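Long-range contacts in regulatory protein YycH-like domain-containing protein (Eubacterium rectale, PDB 5COZ), which is of unknown function but has a domain resembling the YycH regulatory proteins, so it may have a regulatory role: residues A[213-218]-A[241-246]; A[123-128]-A[256-261]; A[325-330]-A[341-346]; A[43-48]-A[296-301]. All coordinates share one frame; numbering follows the deposited sequence.

Interaction 1 of 4, residues A[213-218]-A[241-246]; sequences VFFMFP and ENHLVI
Asn-242 ND2 serves two backbone carbonyls at once: across the contact it donates to Pro-218 O (2.9 Å), on a lone pair and in the carbonyl plane, and it also donates to Tyr-225 O. An asparagine suits the place because its amide offers two N-H groups from one atom, while OD1 lies against the proline ring, 3.3 Å from Pro-218 CD. With CG anti to the backbone N (chi1 176°), the amide is swung over to Pro-218. Earlier in 213-218 and later in 241-246 the chains pair as antiparallel strands of a large sheet, where Met-216 (selenomethionine) and Leu-244 form a hydrogen-bonded pair, with Met-216 N to Leu-244 O at 2.8 Å, and Phe-214 and Ile-246 form a second. Between them sits the non-hydrogen-bonded pair Phe-215 and Val-245. The Phe-215 ring leans over the imidazole of His-243, with centroids 4.3 Å apart and planes at 37°, and Phe-215 CE1 touches Val-245 CG2 at 3.9 Å. Glu-241 O lies over the other face of the imidazole. Trimming Phe-215 to an alanine would probably uncover one face of the His-243 ring, leaving it freer to turn, and take from Val-245 CG2 its contact with the phenyl ring. Next to Asn-242, the edge of the Phe-217 ring approaches Asn-242 O, 3.3 Å from Phe-217 CD1; this buried carbonyl has no hydrogen-bond partner in the model, while Arg-227 makes a cation-pi contact with the same ring.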
loop_
_atom_site.group_PDB
_atom_site.type_symbol
_atom_site.label_atom_id
_atom_site.label_comp_id
_atom_site.label_asym_id
_atom_site.label_seq_id
_atom_site.Cartn_x
_atom_site.Cartn_y
_atom_site.Cartn_z
ATOM N N VAL A 213 -0.237 -8.897 -9.892
ATOM C CA VAL A 213 -0.887 -7.869 -9.078
ATOM C C VAL A 213 0.110 -6.762 -8.829
ATOM O O VAL A 213 1.144 -6.997 -8.194
ATOM C CB VAL A 213 -1.439 -8.413 -7.742
ATOM C CG1 VAL A 213 -1.983 -7.273 -6.858
ATOM C CG2 VAL A 213 -2.529 -9.454 -7.980
ATOM N N PHE A 214 -0.199 -5.556 -9.304
ATOM C CA PHE A 214 0.624 -4.405 -8.974
ATOM C C PHE A 214 0.025 -3.624 -7.859
ATOM O O PHE A 214 -1.189 -3.420 -7.827
ATOM C CB PHE A 214 0.741 -3.449 -10.171
ATOM C CG PHE A 214 1.621 -4.024 -11.242
ATOM C CD1 PHE A 214 1.091 -4.836 -12.244
ATOM C CD2 PHE A 214 2.965 -3.696 -11.297
ATOM C CE1 PHE A 214 1.920 -5.361 -13.248
ATOM C CE2 PHE A 214 3.799 -4.241 -12.283
ATOM C CZ PHE A 214 3.266 -5.063 -13.254
ATOM N N PHE A 215 0.889 -3.137 -6.965
ATOM C CA PHE A 215 0.540 -2.115 -6.000
ATOM C C PHE A 215 1.194 -0.855 -6.458
ATOM O O PHE A 215 2.409 -0.800 -6.556
ATOM C CB PHE A 215 1.000 -2.411 -4.550
ATOM C CG PHE A 215 0.229 -3.402 -3.727
ATOM C CD1 PHE A 215 -0.703 -4.262 -4.315
ATOM C CD2 PHE A 215 0.424 -3.478 -2.355
ATOM C CE1 PHE A 215 -1.377 -5.229 -3.536
ATOM C CE2 PHE A 215 -0.280 -4.408 -1.576
ATOM C CZ PHE A 215 -1.174 -5.268 -2.168
HETATM N N MSE A 216 0.372 0.150 -6.749
HETATM C CA MSE A 216 0.873 1.490 -7.065
HETATM C C MSE A 216 0.487 2.394 -5.929
HETATM O O MSE A 216 -0.437 2.096 -5.180
HETATM C CB MSE A 216 0.342 1.994 -8.389
HETATM C CG MSE A 216 0.463 0.914 -9.431
HETATM SE SE MSE A 216 -0.266 1.444 -11.089
HETATM C CE MSE A 216 1.153 2.054 -11.699
ATOM N N PHE A 217 1.248 3.480 -5.743
ATOM C CA PHE A 217 1.058 4.296 -4.573
ATOM C C PHE A 217 0.709 5.741 -4.893
ATOM O O PHE A 217 1.577 6.532 -5.235
ATOM C CB PHE A 217 2.341 4.217 -3.714
ATOM C CG PHE A 217 2.732 2.785 -3.413
ATOM C CD1 PHE A 217 1.970 2.007 -2.548
ATOM C CD2 PHE A 217 3.785 2.177 -4.096
ATOM C CE1 PHE A 217 2.280 0.663 -2.335
ATOM C CE2 PHE A 217 4.105 0.830 -3.878
ATOM C CZ PHE A 217 3.364 0.084 -2.981
ATOM N N PRO A 218 -0.585 6.089 -4.778
ATOM C CA PRO A 218 -1.020 7.489 -4.999
ATOM C C PRO A 218 -0.166 8.439 -4.168
ATOM O O PRO A 218 0.103 8.176 -2.984
ATOM C CB PRO A 218 -2.467 7.481 -4.524
ATOM C CG PRO A 218 -2.922 6.064 -4.886
ATOM C CD PRO A 218 -1.738 5.209 -4.472
ATOM N N GLU A 241 -4.379 1.307 4.186
ATOM C CA GLU A 241 -3.150 1.298 3.419
ATOM C C GLU A 241 -3.359 1.897 2.042
ATOM O O GLU A 241 -4.286 1.521 1.300
ATOM C CB GLU A 241 -2.618 -0.120 3.283
ATOM C CG GLU A 241 -2.248 -0.745 4.627
ATOM C CD GLU A 241 -2.160 -2.262 4.566
ATOM O OE1 GLU A 241 -1.121 -2.779 4.108
ATOM O OE2 GLU A 241 -3.181 -2.919 4.852
ATOM N N ASN A 242 -2.516 2.873 1.716
ATOM C CA ASN A 242 -2.599 3.545 0.431
ATOM C C ASN A 242 -1.981 2.700 -0.680
ATOM O O ASN A 242 -0.779 2.832 -0.954
ATOM C CB ASN A 242 -1.891 4.888 0.501
ATOM C CG ASN A 242 -1.855 5.592 -0.809
ATOM O OD1 ASN A 242 -2.884 5.736 -1.474
ATOM N ND2 ASN A 242 -0.676 6.061 -1.195
ATOM N N HIS A 243 -2.781 1.862 -1.319
ATOM C CA HIS A 243 -2.312 1.151 -2.499
ATOM C C HIS A 243 -3.443 1.069 -3.497
ATOM O O HIS A 243 -4.580 0.728 -3.158
ATOM C CB HIS A 243 -1.688 -0.269 -2.225
ATOM C CG HIS A 243 -2.433 -1.125 -1.243
ATOM N ND1 HIS A 243 -1.790 -1.673 -0.139
ATOM C CD2 HIS A 243 -3.717 -1.551 -1.240
ATOM C CE1 HIS A 243 -2.696 -2.397 0.491
ATOM N NE2 HIS A 243 -3.864 -2.373 -0.133
ATOM N N LEU A 244 -3.100 1.434 -4.723
ATOM C CA LEU A 244 -3.962 1.269 -5.900
ATOM C C LEU A 244 -3.590 -0.132 -6.435
ATOM O O LEU A 244 -2.419 -0.375 -6.811
ATOM C CB LEU A 244 -3.655 2.387 -6.921
ATOM C CG LEU A 244 -4.247 2.206 -8.336
ATOM C CD1 LEU A 244 -5.765 2.233 -8.331
ATOM C CD2 LEU A 244 -3.693 3.318 -9.319
ATOM N N VAL A 245 -4.556 -1.088 -6.371
ATOM C CA VAL A 245 -4.293 -2.473 -6.743
ATOM C C VAL A 245 -4.768 -2.716 -8.171
ATOM O O VAL A 245 -5.933 -2.472 -8.465
ATOM C CB VAL A 245 -4.950 -3.449 -5.753
ATOM C CG1 VAL A 245 -4.552 -4.894 -6.098
ATOM C CG2 VAL A 245 -4.542 -3.131 -4.308
ATOM N N ILE A 246 -3.855 -3.115 -9.059
ATOM C CA ILE A 246 -4.212 -3.406 -10.450
ATOM C C ILE A 246 -3.720 -4.788 -10.761
ATOM O O ILE A 246 -2.509 -5.039 -10.742
ATOM C CB ILE A 246 -3.604 -2.368 -11.418
ATOM C CG1 ILE A 246 -3.863 -0.902 -10.922
ATOM C CG2 ILE A 246 -4.158 -2.618 -12.850
ATOM C CD1 ILE A 246 -3.420 0.248 -11.956
#

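Interaction 2 of 4, residues A[123-128]-A[256-261]; sequences DSALAE and LDIPPL
Asp-123 meets Pro-260 through its backbone: Asp-123 O rests on the proline ring, 3.4 Å from Pro-260 CG. Proline has no N-H to offer, so this is van der Waals contact, and the Asp-123 carboxylate instead turns to a salt bridge with Arg-121. After Ser-124, whose CA-H points at Ile-258 O, regular pairing begins at Ala-125. Its N makes only a weak bond to Ile-258 O, but Ile-258 N returns a nearly straight one to Ala-125 O (2.8 Å, 174°). The small methyl of Ala-125 leaves space for Ile-258 CD1, which comes to 4.0 Å from Ala-125 CB. Leu-126 projects from the other face of the sheet, beside Asp-257. Its CG is anti to the backbone N (chi1 176°), which carries Leu-126 CD1 across to the carboxylate, 3.8 Å from its carbon, Asp-257 CG; this face is partly exposed, so a charged neighbour is tolerated there. Asp-257 OD1 also sits 3.2 Å from Ala-125 O, an approach of two acceptors that is likely to be mildly unfavourable. At Ala-127 a second hydrogen-bonded pair forms, with Ala-127 N to Leu-256 O at 2.9 Å and Leu-256 N to Ala-127 O at 2.8 Å. Ala-127, Leu-256 and Ile-258 turn their apolar side chains to helix 73-87, where Leu-83 and Leu-79 meet them: two adjacent antiparallel strands inside a larger sheet, with a helix packed across their apolar face.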
loop_
_atom_site.group_PDB
_atom_site.type_symbol
_atom_site.label_atom_id
_atom_site.label_comp_id
_atom_site.label_asym_id
_atom_site.label_seq_id
_atom_site.Cartn_x
_atom_site.Cartn_y
_atom_site.Cartn_z
ATOM N N ASP A 123 -15.311 6.626 -0.740
ATOM C CA ASP A 123 -13.861 6.581 -0.585
ATOM C C ASP A 123 -13.235 5.302 -1.110
ATOM O O ASP A 123 -12.133 4.936 -0.682
ATOM C CB ASP A 123 -13.498 6.744 0.902
ATOM C CG ASP A 123 -14.007 5.615 1.786
ATOM O OD1 ASP A 123 -14.875 4.834 1.325
ATOM O OD2 ASP A 123 -13.568 5.529 2.951
ATOM N N SER A 124 -13.933 4.618 -2.032
ATOM C CA SER A 124 -13.383 3.405 -2.620
ATOM C C SER A 124 -14.087 3.097 -3.918
ATOM O O SER A 124 -15.229 3.483 -4.107
ATOM C CB SER A 124 -13.504 2.220 -1.660
ATOM O OG SER A 124 -14.852 1.861 -1.418
ATOM N N ALA A 125 -13.371 2.438 -4.817
ATOM C CA ALA A 125 -13.938 2.009 -6.078
ATOM C C ALA A 125 -13.310 0.675 -6.398
ATOM O O ALA A 125 -12.096 0.494 -6.210
ATOM C CB ALA A 125 -13.721 3.024 -7.191
ATOM N N LEU A 126 -14.130 -0.277 -6.826
ATOM C CA LEU A 126 -13.616 -1.601 -7.148
ATOM C C LEU A 126 -14.223 -2.103 -8.443
ATOM O O LEU A 126 -15.449 -2.198 -8.538
ATOM C CB LEU A 126 -13.931 -2.591 -6.006
ATOM C CG LEU A 126 -13.539 -4.081 -6.235
ATOM C CD1 LEU A 126 -12.016 -4.237 -6.328
ATOM C CD2 LEU A 126 -14.075 -4.980 -5.127
ATOM N N ALA A 127 -13.384 -2.462 -9.412
ATOM C CA ALA A 127 -13.821 -3.114 -10.642
ATOM C C ALA A 127 -13.187 -4.508 -10.671
ATOM O O ALA A 127 -11.996 -4.643 -10.392
ATOM C CB ALA A 127 -13.432 -2.313 -11.876
ATOM N N GLU A 128 -13.957 -5.538 -10.952
ATOM C CA GLU A 128 -13.354 -6.876 -10.987
ATOM C C GLU A 128 -14.100 -7.824 -11.883
ATOM O O GLU A 128 -15.309 -7.711 -12.050
ATOM C CB GLU A 128 -13.251 -7.485 -9.573
ATOM C CG GLU A 128 -14.573 -7.657 -8.838
ATOM C CD GLU A 128 -14.493 -8.036 -7.372
ATOM O OE1 GLU A 128 -13.375 -8.148 -6.821
ATOM O OE2 GLU A 128 -15.570 -8.244 -6.773
ATOM N N LEU A 256 -9.292 -4.015 -10.052
ATOM C CA LEU A 256 -8.809 -2.663 -9.938
ATOM C C LEU A 256 -9.449 -2.076 -8.703
ATOM O O LEU A 256 -10.673 -1.913 -8.671
ATOM C CB LEU A 256 -9.185 -1.888 -11.226
ATOM C CG LEU A 256 -8.502 -0.572 -11.520
ATOM C CD1 LEU A 256 -7.063 -0.692 -11.465
ATOM C CD2 LEU A 256 -8.828 -0.123 -12.934
ATOM N N ASP A 257 -8.643 -1.851 -7.663
ATOM C CA ASP A 257 -9.160 -1.345 -6.395
ATOM C C ASP A 257 -8.507 -0.005 -6.091
ATOM O O ASP A 257 -7.275 0.090 -5.952
ATOM C CB ASP A 257 -8.892 -2.362 -5.269
ATOM C CG ASP A 257 -9.782 -2.230 -4.040
ATOM O OD1 ASP A 257 -10.735 -1.421 -4.075
ATOM O OD2 ASP A 257 -9.596 -3.016 -3.088
ATOM N N ILE A 258 -9.340 1.039 -6.024
ATOM C CA ILE A 258 -8.872 2.393 -5.787
ATOM C C ILE A 258 -9.081 2.732 -4.333
ATOM O O ILE A 258 -10.198 2.624 -3.841
ATOM C CB ILE A 258 -9.611 3.407 -6.685
ATOM C CG1 ILE A 258 -9.553 2.999 -8.196
ATOM C CG2 ILE A 258 -9.058 4.854 -6.481
ATOM C CD1 ILE A 258 -10.329 3.985 -9.100
ATOM N N PRO A 259 -8.000 3.112 -3.639
ATOM C CA PRO A 259 -8.115 3.488 -2.229
ATOM C C PRO A 259 -8.628 4.917 -2.076
ATOM O O PRO A 259 -8.747 5.642 -3.085
ATOM C CB PRO A 259 -6.655 3.390 -1.761
ATOM C CG PRO A 259 -5.860 3.886 -2.945
ATOM C CD PRO A 259 -6.627 3.332 -4.154
ATOM N N PRO A 260 -8.829 5.405 -0.846
ATOM C CA PRO A 260 -9.200 6.822 -0.681
ATOM C C PRO A 260 -8.169 7.747 -1.275
ATOM O O PRO A 260 -6.948 7.531 -1.139
ATOM C CB PRO A 260 -9.259 6.999 0.845
ATOM C CG PRO A 260 -9.539 5.593 1.363
ATOM C CD PRO A 260 -8.715 4.724 0.461
ATOM N N LEU A 261 -8.664 8.811 -1.960
ATOM C CA LEU A 261 -7.810 9.792 -2.605
ATOM C C LEU A 261 -8.103 11.145 -2.034
ATOM O O LEU A 261 -9.141 11.346 -1.395
ATOM C CB LEU A 261 -7.938 9.812 -4.134
ATOM C CG LEU A 261 -7.599 8.504 -4.866
ATOM C CD1 LEU A 261 -7.857 8.662 -6.374
ATOM C CD2 LEU A 261 -6.129 8.072 -4.597
#

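Interaction 3 of 4, residues A[325-330]-A[341-346]; sequences YYQNQL and MALYDV
Strands 314-330 and 338-348 form a beta hairpin of the mixed sheet, and Tyr-325 and Leu-343 are one of its hydrogen-bonded pairs. Leu-343 N reaches Tyr-325 O at 2.8 Å, almost in line with the C=O bond. Gln-327 and Met-341 (selenomethionine) form the next such pair, two residues along. Tyr-325 holds its CG between the backbone N and the carbonyl carbon (chi1 69°), which lays the ring back across the partner strand. There Leu-343 CB sits over one face, 3.8 Å from the ring centroid and 22° off the normal, in a CH-pi contact. Tyrosine suits the site because the broad ring covers the leucine while the hydroxyl still reaches a water: Tyr-325 OH lies 2.8 Å from water 1, which donates to Tyr-344 O. Asp-345 crosses the ring obliquely, with OD2 3.3 Å from Tyr-325 CE1, and the same oxygen pairs with Lys-286 of helix 276-288. Replacing Tyr-325 by a serine would probably open a gap over Leu-343 CB and leave water 1 without its hydroxyl partner. Tyr-326, on the other face, sets CE1 against the methyl of Ala-342, and its OH is hydrogen-bonded to Asn-149 ND2. Farther along, Gln-329 NE2 donates to Gln-327 OE1 (2.9 Å), which steadies the amide of Gln-329 while Gln-329 OE1 touches Met-341 CG at 3.4 Å.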
loop_
_atom_site.group_PDB
_atom_site.type_symbol
_atom_site.label_atom_id
_atom_site.label_comp_id
_atom_site.label_asym_id
_atom_site.label_seq_id
_atom_site.Cartn_x
_atom_site.Cartn_y
_atom_site.Cartn_z
ATOM N N TYR A 325 8.823 -3.693 10.479
ATOM C CA TYR A 325 9.699 -4.737 10.963
ATOM C C TYR A 325 8.912 -5.968 11.322
ATOM O O TYR A 325 7.708 -5.893 11.521
ATOM C CB TYR A 325 10.526 -4.223 12.178
ATOM C CG TYR A 325 9.703 -3.972 13.428
ATOM C CD1 TYR A 325 9.070 -2.750 13.639
ATOM C CD2 TYR A 325 9.608 -4.939 14.431
ATOM C CE1 TYR A 325 8.336 -2.508 14.806
ATOM C CE2 TYR A 325 8.873 -4.712 15.590
ATOM C CZ TYR A 325 8.229 -3.500 15.768
ATOM O OH TYR A 325 7.518 -3.279 16.940
ATOM N N TYR A 326 9.614 -7.093 11.471
ATOM C CA TYR A 326 9.014 -8.337 11.928
ATOM C C TYR A 326 9.496 -8.670 13.319
ATOM O O TYR A 326 10.651 -8.404 13.638
ATOM C CB TYR A 326 9.433 -9.514 11.013
ATOM C CG TYR A 326 8.962 -9.390 9.599
ATOM C CD1 TYR A 326 7.620 -9.579 9.272
ATOM C CD2 TYR A 326 9.866 -9.152 8.562
ATOM C CE1 TYR A 326 7.180 -9.495 7.956
ATOM C CE2 TYR A 326 9.434 -9.054 7.234
ATOM C CZ TYR A 326 8.090 -9.241 6.938
ATOM O OH TYR A 326 7.633 -9.139 5.638
ATOM N N GLN A 327 8.629 -9.263 14.134
ATOM C CA GLN A 327 9.060 -9.800 15.411
ATOM C C GLN A 327 8.578 -11.232 15.507
ATOM O O GLN A 327 7.412 -11.519 15.257
ATOM C CB GLN A 327 8.590 -8.974 16.610
ATOM C CG GLN A 327 9.159 -9.510 17.926
ATOM C CD GLN A 327 8.925 -8.564 19.081
ATOM O OE1 GLN A 327 7.840 -7.994 19.228
ATOM N NE2 GLN A 327 9.956 -8.362 19.886
ATOM N N ASN A 328 9.479 -12.105 15.931
ATOM C CA ASN A 328 9.220 -13.541 16.036
ATOM C C ASN A 328 8.665 -13.822 17.428
ATOM O O ASN A 328 9.413 -14.083 18.376
ATOM C CB ASN A 328 10.536 -14.268 15.762
ATOM C CG ASN A 328 10.366 -15.698 15.394
ATOM O OD1 ASN A 328 9.240 -16.176 15.147
ATOM N ND2 ASN A 328 11.490 -16.433 15.356
ATOM N N GLN A 329 7.341 -13.678 17.556
ATOM C CA GLN A 329 6.689 -13.719 18.859
ATOM C C GLN A 329 6.231 -15.103 19.278
ATOM O O GLN A 329 5.811 -15.901 18.451
ATOM C CB GLN A 329 5.493 -12.769 18.854
ATOM C CG GLN A 329 5.924 -11.312 18.705
ATOM C CD GLN A 329 4.776 -10.331 18.810
ATOM O OE1 GLN A 329 3.585 -10.708 18.825
ATOM N NE2 GLN A 329 5.132 -9.044 18.874
ATOM N N LEU A 330 6.285 -15.371 20.584
ATOM C CA LEU A 330 5.823 -16.633 21.127
ATOM C C LEU A 330 4.275 -16.695 21.038
ATOM O O LEU A 330 3.605 -15.737 21.426
ATOM C CB LEU A 330 6.313 -16.740 22.573
ATOM C CG LEU A 330 6.046 -18.045 23.290
ATOM C CD1 LEU A 330 6.805 -19.192 22.630
ATOM C CD2 LEU A 330 6.427 -17.909 24.745
HETATM N N MSE A 341 5.487 -11.841 13.222
HETATM C CA MSE A 341 4.491 -10.776 13.198
HETATM C C MSE A 341 4.979 -9.558 12.469
HETATM O O MSE A 341 6.067 -9.072 12.757
HETATM C CB MSE A 341 4.134 -10.365 14.638
HETATM C CG MSE A 341 3.608 -11.506 15.508
HETATM SE SE MSE A 341 1.952 -12.329 14.806
HETATM C CE MSE A 341 0.835 -11.084 15.142
ATOM N N ALA A 342 4.155 -9.020 11.569
ATOM C CA ALA A 342 4.467 -7.808 10.802
ATOM C C ALA A 342 4.012 -6.584 11.609
ATOM O O ALA A 342 2.815 -6.420 11.865
ATOM C CB ALA A 342 3.758 -7.868 9.460
ATOM N N LEU A 343 4.987 -5.738 12.025
ATOM C CA LEU A 343 4.730 -4.606 12.895
ATOM C C LEU A 343 5.325 -3.339 12.281
ATOM O O LEU A 343 5.967 -3.393 11.221
ATOM C CB LEU A 343 5.351 -4.902 14.258
ATOM C CG LEU A 343 4.785 -6.144 14.984
ATOM C CD1 LEU A 343 5.653 -6.512 16.172
ATOM C CD2 LEU A 343 3.343 -5.906 15.454
ATOM N N TYR A 344 5.076 -2.184 12.919
ATOM C CA TYR A 344 5.625 -0.955 12.368
ATOM C C TYR A 344 5.698 0.102 13.456
ATOM O O TYR A 344 4.983 0.040 14.467
ATOM C CB TYR A 344 4.776 -0.463 11.159
ATOM C CG TYR A 344 3.416 0.039 11.576
ATOM C CD1 TYR A 344 2.387 -0.844 11.894
ATOM C CD2 TYR A 344 3.144 1.398 11.631
ATOM C CE1 TYR A 344 1.151 -0.380 12.357
ATOM C CE2 TYR A 344 1.900 1.871 12.038
ATOM C CZ TYR A 344 0.915 0.982 12.411
ATOM O OH TYR A 344 -0.281 1.499 12.832
ATOM N N ASP A 345 6.559 1.103 13.205
ATOM C CA ASP A 345 6.707 2.284 14.033
ATOM C C ASP A 345 6.640 3.502 13.124
ATOM O O ASP A 345 6.969 3.413 11.936
ATOM C CB ASP A 345 8.009 2.237 14.829
ATOM C CG ASP A 345 7.888 1.377 16.087
ATOM O OD1 ASP A 345 6.950 1.623 16.896
ATOM O OD2 ASP A 345 8.737 0.469 16.277
ATOM N N VAL A 346 6.194 4.635 13.668
ATOM C CA VAL A 346 6.018 5.854 12.883
ATOM C C VAL A 346 6.654 7.019 13.603
ATOM O O VAL A 346 6.439 7.180 14.803
ATOM C CB VAL A 346 4.521 6.162 12.604
ATOM C CG1 VAL A 346 4.381 7.346 11.645
ATOM C CG2 VAL A 346 3.788 4.959 12.022
HETATM O O HOH W 1 5.663 -1.134 17.118
#

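Interaction 4 of 4, residues A[43-48]-A[296-301]; sequences LNIDSE and IEVSEI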
loop_
_atom_site.group_PDB
_atom_site.type_symbol
_atom_site.label_atom_id
_atom_site.label_comp_id
_atom_site.label_asym_id
_atom_site.label_seq_id
_atom_site.Cartn_x
_atom_site.Cartn_y
_atom_site.Cartn_z
ATOM N N LEU A 43 18.578 -8.986 16.746
ATOM C CA LEU A 43 18.113 -7.847 15.970
ATOM C C LEU A 43 18.923 -7.693 14.710
ATOM O O LEU A 43 20.119 -7.380 14.731
ATOM C CB LEU A 43 18.194 -6.586 16.864
ATOM C CG LEU A 43 17.747 -5.217 16.272
ATOM C CD1 LEU A 43 16.388 -5.243 15.682
ATOM C CD2 LEU A 43 17.791 -4.134 17.352
ATOM N N ASN A 44 18.225 -7.888 13.598
ATOM C CA ASN A 44 18.786 -7.837 12.275
ATOM C C ASN A 44 18.113 -6.747 11.430
ATOM O O ASN A 44 16.939 -6.422 11.658
ATOM C CB ASN A 44 18.551 -9.205 11.658
ATOM C CG ASN A 44 19.094 -9.378 10.290
ATOM O OD1 ASN A 44 20.165 -8.870 9.949
ATOM N ND2 ASN A 44 18.357 -10.106 9.488
ATOM N N ILE A 45 18.827 -6.230 10.455
ATOM C CA ILE A 45 18.275 -5.268 9.502
ATOM C C ILE A 45 18.449 -5.860 8.111
ATOM O O ILE A 45 19.570 -6.170 7.723
ATOM C CB ILE A 45 18.967 -3.887 9.618
ATOM C CG1 ILE A 45 18.780 -3.302 11.053
ATOM C CG2 ILE A 45 18.413 -2.933 8.533
ATOM C CD1 ILE A 45 19.560 -2.053 11.288
ATOM N N ASP A 46 17.364 -6.033 7.351
ATOM C CA ASP A 46 17.445 -6.493 5.947
ATOM C C ASP A 46 16.325 -5.751 5.260
ATOM O O ASP A 46 15.205 -6.262 5.088
ATOM C CB ASP A 46 17.327 -8.018 5.854
ATOM C CG ASP A 46 17.615 -8.573 4.476
ATOM O OD1 ASP A 46 17.841 -7.772 3.547
ATOM O OD2 ASP A 46 17.610 -9.810 4.326
ATOM N N SER A 47 16.631 -4.506 4.912
ATOM C CA SER A 47 15.611 -3.531 4.629
ATOM C C SER A 47 15.693 -2.781 3.341
ATOM O O SER A 47 16.760 -2.366 2.921
ATOM C CB SER A 47 15.683 -2.511 5.768
ATOM O OG SER A 47 14.688 -1.499 5.773
ATOM N N GLU A 48 14.518 -2.534 2.758
ATOM C CA GLU A 48 14.368 -1.605 1.659
ATOM C C GLU A 48 14.406 -0.204 2.262
ATOM O O GLU A 48 14.000 -0.007 3.421
ATOM C CB GLU A 48 13.022 -1.813 0.947
ATOM C CG GLU A 48 12.965 -3.055 0.080
ATOM C CD GLU A 48 11.725 -3.076 -0.792
ATOM O OE1 GLU A 48 10.624 -3.297 -0.239
ATOM O OE2 GLU A 48 11.842 -2.784 -2.005
ATOM N N ILE A 296 13.941 -9.750 16.206
ATOM C CA ILE A 296 13.413 -8.733 15.311
ATOM C C ILE A 296 14.216 -8.625 14.030
ATOM O O ILE A 296 15.440 -8.738 14.062
ATOM C CB ILE A 296 13.362 -7.361 16.062
ATOM C CG1 ILE A 296 12.246 -7.385 17.129
ATOM C CG2 ILE A 296 13.143 -6.169 15.073
ATOM C CD1 ILE A 296 12.317 -6.242 18.199
ATOM N N GLU A 297 13.521 -8.337 12.910
ATOM C CA GLU A 297 14.147 -8.050 11.630
ATOM C C GLU A 297 13.473 -6.819 11.044
ATOM O O GLU A 297 12.271 -6.853 10.770
ATOM C CB GLU A 297 14.045 -9.237 10.674
ATOM C CG GLU A 297 14.726 -8.946 9.346
ATOM C CD GLU A 297 14.753 -10.161 8.452
ATOM O OE1 GLU A 297 15.415 -11.151 8.835
ATOM O OE2 GLU A 297 14.015 -10.169 7.442
ATOM N N VAL A 298 14.241 -5.746 10.824
ATOM C CA VAL A 298 13.731 -4.511 10.201
ATOM C C VAL A 298 13.688 -4.749 8.692
ATOM O O VAL A 298 14.697 -5.170 8.119
ATOM C CB VAL A 298 14.621 -3.295 10.570
ATOM C CG1 VAL A 298 14.191 -2.040 9.777
ATOM C CG2 VAL A 298 14.555 -3.027 12.074
ATOM N N SER A 299 12.526 -4.497 8.048
ATOM C CA SER A 299 12.347 -4.820 6.638
ATOM C C SER A 299 12.211 -3.610 5.703
ATOM O O SER A 299 12.414 -3.762 4.495
ATOM C CB SER A 299 11.115 -5.712 6.478
ATOM O OG SER A 299 9.919 -4.963 6.660
ATOM N N GLU A 300 11.777 -2.443 6.220
ATOM C CA GLU A 300 11.617 -1.296 5.339
ATOM C C GLU A 300 11.639 0.002 6.140
ATOM O O GLU A 300 11.069 0.068 7.239
ATOM C CB GLU A 300 10.283 -1.418 4.577
ATOM C CG GLU A 300 10.008 -0.261 3.647
ATOM C CD GLU A 300 8.720 -0.313 2.858
ATOM O OE1 GLU A 300 8.097 -1.392 2.746
ATOM O OE2 GLU A 300 8.372 0.742 2.297
ATOM N N ILE A 301 12.276 1.040 5.565
ATOM C CA ILE A 301 12.222 2.390 6.105
ATOM C C ILE A 301 11.671 3.233 4.960
ATOM O O ILE A 301 12.238 3.208 3.857
ATOM C CB ILE A 301 13.572 2.900 6.625
ATOM C CG1 ILE A 301 14.130 1.960 7.692
ATOM C CG2 ILE A 301 13.435 4.364 7.141
ATOM C CD1 ILE A 301 15.650 2.311 8.049
HETATM O O HOH W 2 13.263 -8.063 5.909
HETATM O O HOH W 3 15.319 -11.197 5.117
HETATM O O HOH W 4 11.170 -5.178 2.208
HETATM O O HOH W 5 8.971 -3.717 1.863
#
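Ile-296 packs beside Leu-43, both apolar, with Leu-43 CD1 pressed tightly to Ile-296 CG2 at 3.4 Å. Glu-297, on the wetter face, takes Asn-44 ND2 on OE1 (3.2 Å) from above its carboxylate plane, the amide standing at 86° to it; Asn-44 CG, anti to the backbone N (chi1 -178°), runs alongside. Waters 2 and 3 link Glu-297 OE2 to Asp-46 O and OD2, and Asp-46 OD2 also forms a salt bridge with Lys-36. Val-298 returns to the apolar face beside Ile-45, and Val-298 O takes Asp-46 N at 2.9 Å. Ser-299 O accepts Glu-48 N. Glu-300 OE1 comes within 4.4 Å of Glu-48 OE1; water 5 lies within hydrogen-bonding distance of both, though it has more acceptors in reach than protons. Asn-50 and Arg-227 on Glu-300, with Lys-186 and Arg-155 on Glu-48, probably ease the like charges. Ile-301 N and Ser-47 OG reach Glu-48 O from opposite faces. The parallel register slips by one after Ile-45, a beta bulge; separately, Ser-299 and Glu-300 face Tyr-324 of strand 314-330 in a classic bulge.

From the N terminus, strand 43-50 waits longest for its partner: interaction 4 closes only when the chain returns at 296-301, about 250 residues later. Within that span interaction 2 opens at 123-128 and closes at 256-261, and it in turn encloses interaction 1, where 213-218 and 241-246 meet. Interaction 3, a hairpin with a short connection, near the C terminus, follows in series, and no two loops cross. Interactions 1 and 2 share the nine-stranded sheet, joined as strands 244-249 and 252-258 lie side by side. Interactions 3 and 4 are likewise neighbours in the seven-stranded sheet, through strands 295-311 and 314-330. Centres of interactions 2 and 4 lie about 30 Å apart.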